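Local coordinates for protein glucose-6-phosphate 1-dehydrogenase (Mycobacterium avium, PDB 4LGV) that probably catalyses the oxidation of glucose 6-phosphate to 6-phosphogluconolactone, the first step of the pentose phosphate pathway, with reduction of a nicotinamide cofactor, at residues A[247-252]-A[439-444]. Residues are numbered along the deposited sequence; the frame is centred on the assembly and turned at random.
Sequences AVRDVV and ETWRIV
With chi1 of Val248 at 174°, its CG1 stands opposite the backbone N and meets Val444, whose own CG1, at a chi1 of -57°, lies opposite the carbonyl carbon and turns to Val252. These valines join two helices of the C-terminal alpha+beta domain of glucose-6-phosphate dehydrogenase, 246-264 and 434-449, next to its large mixed sheet. The pair is a worked example of how wide-set helices are joined through a few side chains. The short segments run roughly antiparallel, at 145°, and their axes come no closer than 11.7 Å, so side chains must bridge the gap; no hydrogen bond crosses it.

The side chains of Val248 and Val444 pass alongside each other, pointing contrary ways, with CG1 of Val248 4.2 Å from CB of Val444. A turn further along, CG1 of Val252 approaches CG1 of Val444 at 4.4 Å, which makes Val444 the shared partner of both valines. Strand 318-323 of the sheet flanks the same valines, since Val248 also touches Val319 and Val252 touches Leu321. The helix has a wider, pi-type turn at 248-252; the alpha-type bond from Val252 N to Val248 O is weak at 3.1 Å.

To one side of the valines, Trp441 reaches across with the six-membered end of its indole, and Leu448 touches Trp441, Val248 and Arg249. The Arg249 chain runs roughly perpendicular to the Trp441 side chain, offering its CG methylene, while its polar end is engaged elsewhere: NE bonds to the carbonyl oxygen of His167 and NH1 to that of Val245. Across this contact the ring edge meets Arg249 CG, which lies near the indole plane, 4.2 Å from CH2 of Trp441.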
ATOM      1  N   ALA A 247       6.792  39.841   4.715  1.00 37.67           N
ATOM      2  CA  ALA A 247       6.364  38.538   5.227  1.00 36.29           C
ATOM      3  C   ALA A 247       7.093  37.364   4.591  1.00 33.89           C
ATOM      4  O   ALA A 247       7.579  36.478   5.275  1.00 32.73           O
ATOM      5  CB  ALA A 247       4.859  38.393   5.054  1.00 37.53           C
ATOM      6  N   VAL A 248       7.231  37.362   3.281  1.00 33.47           N
ATOM      7  CA  VAL A 248       7.980  36.273   2.616  1.00 32.44           C
ATOM      8  C   VAL A 248       9.370  36.079   3.233  1.00 32.99           C
ATOM      9  O   VAL A 248       9.726  34.944   3.647  1.00 32.25           O
ATOM     10  CB  VAL A 248       8.092  36.471   1.110  1.00 32.15           C
ATOM     11  CG1 VAL A 248       8.982  35.418   0.474  1.00 33.26           C
ATOM     12  CG2 VAL A 248       6.722  36.385   0.493  1.00 32.56           C
ATOM     13  N   ARG A 249      10.151  37.149   3.327  1.00 32.02           N
ATOM     14  CA  ARG A 249      11.509  37.016   3.881  1.00 33.59           C
ATOM     15  C   ARG A 249      11.490  36.743   5.369  1.00 33.66           C
ATOM     16  O   ARG A 249      12.391  36.103   5.910  1.00 33.12           O
ATOM     17  CB  ARG A 249      12.331  38.275   3.642  1.00 35.51           C
ATOM     18  CG  ARG A 249      12.690  38.533   2.176  1.00 37.05           C
ATOM     19  CD  ARG A 249      13.583  39.752   2.092  1.00 40.35           C
ATOM     20  NE  ARG A 249      13.905  40.104   0.715  1.00 43.14           N
ATOM     21  CZ  ARG A 249      13.172  40.899  -0.054  1.00 46.28           C
ATOM     22  NH1 ARG A 249      12.056  41.464   0.410  1.00 47.85           N
ATOM     23  NH2 ARG A 249      13.556  41.138  -1.297  1.00 50.27           N
ATOM     24  N   ASP A 250      10.464  37.259   6.035  1.00 33.05           N
ATOM     25  CA  ASP A 250      10.398  37.217   7.487  1.00 31.83           C
ATOM     26  C   ASP A 250      10.078  35.816   7.996  1.00 29.53           C
ATOM     27  O   ASP A 250      10.718  35.353   8.901  1.00 27.41           O
ATOM     28  CB  ASP A 250       9.351  38.214   7.993  1.00 32.23           C
ATOM     29  CG  ASP A 250       9.359  38.354   9.485  1.00 32.96           C
ATOM     30  OD1 ASP A 250      10.463  38.396  10.068  1.00 32.71           O
ATOM     31  OD2 ASP A 250       8.259  38.450  10.087  1.00 33.68           O
ATOM     32  N   VAL A 251       9.065  35.169   7.423  1.00 30.17           N
ATOM     33  CA  VAL A 251       8.558  33.860   7.932  1.00 30.72           C
ATOM     34  C   VAL A 251       8.555  32.690   6.951  1.00 29.49           C
ATOM     35  O   VAL A 251       8.619  31.518   7.369  1.00 30.80           O
ATOM     36  CB  VAL A 251       7.133  33.984   8.541  1.00 32.02           C
ATOM     37  CG1 VAL A 251       7.109  34.961   9.692  1.00 32.65           C
ATOM     38  CG2 VAL A 251       6.133  34.479   7.505  1.00 32.03           C
ATOM     39  N   VAL A 252       8.502  32.972   5.663  1.00 29.33           N
ATOM     40  CA  VAL A 252       8.364  31.903   4.681  1.00 29.26           C
ATOM     41  C   VAL A 252       9.687  31.219   4.324  1.00 28.32           C
ATOM     42  O   VAL A 252       9.800  29.987   4.428  1.00 27.55           O
ATOM     43  CB  VAL A 252       7.651  32.387   3.405  1.00 29.39           C
ATOM     44  CG1 VAL A 252       7.563  31.270   2.371  1.00 29.76           C
ATOM     45  CG2 VAL A 252       6.246  32.842   3.735  1.00 30.10           C
ATOM     46  N   GLU A 439      18.759  26.573  -1.093  1.00 29.02           N
ATOM     47  CA  GLU A 439      17.596  26.036  -1.758  1.00 28.67           C
ATOM     48  C   GLU A 439      16.347  26.839  -1.465  1.00 28.19           C
ATOM     49  O   GLU A 439      15.540  27.046  -2.349  1.00 28.91           O
ATOM     50  CB  GLU A 439      17.318  24.583  -1.331  1.00 29.07           C
ATOM     51  CG  GLU A 439      18.320  23.551  -1.832  1.00 29.09           C
ATOM     52  CD  GLU A 439      18.436  23.476  -3.334  1.00 29.73           C
ATOM     53  OE1 GLU A 439      17.427  23.589  -4.067  1.00 31.60           O
ATOM     54  OE2 GLU A 439      19.570  23.335  -3.799  1.00 30.09           O
ATOM     55  N   THR A 440      16.156  27.290  -0.234  1.00 27.66           N
ATOM     56  CA  THR A 440      14.932  28.044   0.071  1.00 27.65           C
ATOM     57  C   THR A 440      14.940  29.415  -0.569  1.00 29.17           C
ATOM     58  O   THR A 440      13.887  29.902  -0.964  1.00 28.59           O
ATOM     59  CB  THR A 440      14.644  28.160   1.565  1.00 27.16           C
ATOM     60  OG1 THR A 440      15.785  28.671   2.232  1.00 26.68           O
ATOM     61  CG2 THR A 440      14.322  26.761   2.139  1.00 27.88           C
ATOM     62  N   TRP A 441      16.122  30.025  -0.706  1.00 30.98           N
ATOM     63  CA  TRP A 441      16.225  31.281  -1.464  1.00 33.43           C
ATOM     64  C   TRP A 441      15.904  31.058  -2.946  1.00 33.24           C
ATOM     65  O   TRP A 441      15.165  31.841  -3.526  1.00 33.66           O
ATOM     66  CB  TRP A 441      17.608  31.945  -1.313  1.00 36.12           C
ATOM     67  CG  TRP A 441      17.771  32.709   0.019  1.00 37.96           C
ATOM     68  CD1 TRP A 441      18.661  32.427   1.017  1.00 39.51           C
ATOM     69  CD2 TRP A 441      16.987  33.795   0.474  1.00 38.78           C
ATOM     70  NE1 TRP A 441      18.489  33.278   2.066  1.00 40.75           N
ATOM     71  CE2 TRP A 441      17.451  34.124   1.774  1.00 41.52           C
ATOM     72  CE3 TRP A 441      15.906  34.509  -0.064  1.00 39.68           C
ATOM     73  CZ2 TRP A 441      16.898  35.160   2.529  1.00 41.02           C
ATOM     74  CZ3 TRP A 441      15.359  35.546   0.683  1.00 41.06           C
ATOM     75  CH2 TRP A 441      15.862  35.864   1.965  1.00 41.90           C
ATOM     76  N   ARG A 442      16.400  29.962  -3.531  1.00 32.10           N
ATOM     77  CA  ARG A 442      16.043  29.641  -4.918  1.00 31.29           C
ATOM     78  C   ARG A 442      14.527  29.519  -5.051  1.00 32.48           C
ATOM     79  O   ARG A 442      13.937  30.068  -5.973  1.00 34.28           O
ATOM     80  CB  ARG A 442      16.686  28.323  -5.340  1.00 29.98           C
ATOM     81  CG  ARG A 442      16.172  27.789  -6.680  1.00 28.48           C
ATOM     82  CD  ARG A 442      16.677  26.401  -7.013  1.00 26.75           C
ATOM     83  NE  ARG A 442      16.233  25.365  -6.069  1.00 26.04           N
ATOM     84  CZ  ARG A 442      15.010  24.835  -6.002  1.00 24.88           C
ATOM     85  NH1 ARG A 442      14.039  25.226  -6.797  1.00 24.95           N
ATOM     86  NH2 ARG A 442      14.751  23.876  -5.131  1.00 24.81           N
ATOM     87  N   ILE A 443      13.901  28.824  -4.102  1.00 30.61           N
ATOM     88  CA  ILE A 443      12.467  28.599  -4.147  1.00 30.05           C
ATOM     89  C   ILE A 443      11.671  29.896  -4.145  1.00 31.96           C
ATOM     90  O   ILE A 443      10.772  30.057  -4.966  1.00 35.06           O
ATOM     91  CB  ILE A 443      12.018  27.672  -3.004  1.00 27.88           C
ATOM     92  CG1 ILE A 443      12.548  26.274  -3.266  1.00 26.84           C
ATOM     93  CG2 ILE A 443      10.516  27.591  -2.906  1.00 27.69           C
ATOM     94  CD1 ILE A 443      12.549  25.384  -2.060  1.00 25.99           C
ATOM     95  N   VAL A 444      12.023  30.834  -3.273  1.00 33.06           N
ATOM     96  CA  VAL A 444      11.218  32.078  -3.109  1.00 34.29           C
ATOM     97  C   VAL A 444      11.613  33.198  -4.075  1.00 36.69           C
ATOM     98  O   VAL A 444      10.866  34.143  -4.267  1.00 36.57           O
ATOM     99  CB  VAL A 444      11.238  32.635  -1.663  1.00 32.88           C
ATOM    100  CG1 VAL A 444      10.755  31.596  -0.667  1.00 31.05           C
ATOM    101  CG2 VAL A 444      12.621  33.151  -1.256  1.00 33.95           C
TER